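Local coordinates for protein transcriptional regulator, putative (Vibrio cholerae O1 biovar eltor str. N16961, PDB 3BJN) that probably binds DNA as an IclR-family transcriptional regulator, likely repressing allantoin and glyoxylate utilization operons, with this chain as its C-terminal, presumed effector-binding domain, at residues I124-V128 against V158-A162. Residues are numbered along the deposited sequence; the frame is centred on the assembly and turned at random. Where two conformers were deposited one is given.
Sequences ISAPV and VLQAA
The peptide group joining Ser125 and Ala126 turns one face to Val158. The CG1 methyl of Val158 sits over that face, 3.6 Å from Ala126 N, and Ser125 CB leaves from the opposite face. A second flat group, the peptide between Pro127 and Val128, is met near its oxygen. Here Ala162 CB stands well above the peptide plane, 3.5 Å from Pro127 O. No hydrogen bond joins the segments 124-128 and 158-162, so the contact is all van der Waals packing.

Ala126 is at the middle. Its CB lies 3.8 Å from both Ala162 CB and Val158 CG1. Leu159 adds the end of its side chain: CD2 swings in to 4.0 Å from Ala126 CB. Val158 holds CG1 trans to its own backbone N (chi1 163°), which puts that methyl on the strand backbone and turns CG2 to the Ile124 end. There Val158 CG2 is 4.2 Å from Ile124 CG2. At the other end Val128 CG2 brushes Ala162 CB at 4.2 Å. The two alanines let the backbones come close, and the axes approach to 7.5 Å. Strand and helix run nearly parallel, at 21°.

The contact packs the C-terminal helix 144-163 on one face of the antiparallel sheet of this GAF-like domain. Strand 121-130 lies between strands 133-143 and 111-114. The end of Ile124 turns along the same helix to Val147, Ile154 and Ile155, while Val158 also touches Val140. Helix 12-26 covers Ala161. On the other face of the sheet, Ser125 and Pro127 pack on helix 67-76. In one of its two conformers, Ser125 OG hydrogen-bonds to Ser139 OG of strand 133-143 and to Ser69 OG.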
loop_
_atom_site.group_PDB
_atom_site.type_symbol
_atom_site.label_atom_id
_atom_site.label_comp_id
_atom_site.label_asym_id
_atom_site.label_seq_id
_atom_site.Cartn_x
_atom_site.Cartn_y
_atom_site.Cartn_z
ATOM N N ILE A 124 -1.071 0.304 6.517
ATOM C CA ILE A 124 -2.404 0.866 6.210
ATOM C C ILE A 124 -2.296 1.492 4.826
ATOM O O ILE A 124 -1.394 2.295 4.580
ATOM C CB ILE A 124 -2.877 1.910 7.275
ATOM C CG1 ILE A 124 -3.110 1.175 8.602
ATOM C CG2 ILE A 124 -4.167 2.579 6.796
ATOM C CD1 ILE A 124 -3.334 2.059 9.869
ATOM N N SER A 125 -3.166 1.099 3.896
ATOM C CA SER A 125 -2.970 1.502 2.501
ATOM C C SER A 125 -4.277 1.791 1.793
ATOM O O SER A 125 -5.314 1.199 2.113
ATOM C CB SER A 125 -2.191 0.437 1.721
ATOM O OG SER A 125 -1.066 -0.007 2.451
ATOM N N ALA A 126 -4.215 2.726 0.846
ATOM C CA ALA A 126 -5.388 3.067 0.039
ATOM C C ALA A 126 -4.992 3.169 -1.432
ATOM O O ALA A 126 -3.863 3.523 -1.723
ATOM C CB ALA A 126 -6.022 4.375 0.540
ATOM N N PRO A 127 -5.918 2.853 -2.349
ATOM C CA PRO A 127 -5.558 2.803 -3.775
ATOM C C PRO A 127 -5.483 4.197 -4.388
ATOM O O PRO A 127 -6.234 5.105 -3.989
ATOM C CB PRO A 127 -6.738 2.054 -4.406
ATOM C CG PRO A 127 -7.931 2.432 -3.517
ATOM C CD PRO A 127 -7.361 2.538 -2.133
ATOM N N VAL A 128 -4.590 4.343 -5.362
ATOM C CA VAL A 128 -4.543 5.556 -6.182
ATOM C C VAL A 128 -5.093 5.138 -7.524
ATOM O O VAL A 128 -4.580 4.213 -8.151
ATOM C CB VAL A 128 -3.112 6.089 -6.316
ATOM C CG1 VAL A 128 -3.043 7.239 -7.299
ATOM C CG2 VAL A 128 -2.581 6.527 -4.948
ATOM N N VAL A 158 -4.270 8.476 5.286
ATOM C CA VAL A 158 -3.882 7.654 4.124
ATOM C C VAL A 158 -4.938 7.766 3.020
ATOM O O VAL A 158 -4.615 7.977 1.851
ATOM C CB VAL A 158 -3.638 6.190 4.580
ATOM C CG1 VAL A 158 -3.642 5.196 3.391
ATOM C CG2 VAL A 158 -2.320 6.106 5.342
ATOM N N LEU A 159 -6.215 7.663 3.400
ATOM C CA LEU A 159 -7.294 7.899 2.448
ATOM C C LEU A 159 -7.174 9.300 1.816
ATOM O O LEU A 159 -7.306 9.468 0.608
ATOM C CB LEU A 159 -8.638 7.725 3.152
ATOM C CG LEU A 159 -9.051 6.279 3.446
ATOM C CD1 LEU A 159 -10.166 6.215 4.476
ATOM C CD2 LEU A 159 -9.459 5.558 2.115
ATOM N N GLN A 160 -6.915 10.297 2.657
ATOM C CA GLN A 160 -6.790 11.686 2.234
ATOM C C GLN A 160 -5.648 11.846 1.223
ATOM O O GLN A 160 -5.807 12.512 0.197
ATOM C CB GLN A 160 -6.524 12.528 3.500
ATOM C CG GLN A 160 -6.333 13.990 3.243
ATOM C CD GLN A 160 -6.077 14.754 4.526
ATOM O OE1 GLN A 160 -5.632 14.184 5.533
ATOM N NE2 GLN A 160 -6.318 16.053 4.486
ATOM N N ALA A 161 -4.515 11.207 1.520
ATOM C CA ALA A 161 -3.353 11.244 0.632
ATOM C C ALA A 161 -3.654 10.636 -0.734
ATOM O O ALA A 161 -3.374 11.238 -1.759
ATOM C CB ALA A 161 -2.157 10.529 1.296
ATOM N N ALA A 162 -4.231 9.435 -0.728
ATOM C CA ALA A 162 -4.555 8.719 -1.964
ATOM C C ALA A 162 -5.572 9.491 -2.817
ATOM O O ALA A 162 -5.437 9.595 -4.046
ATOM C CB ALA A 162 -5.072 7.351 -1.614
#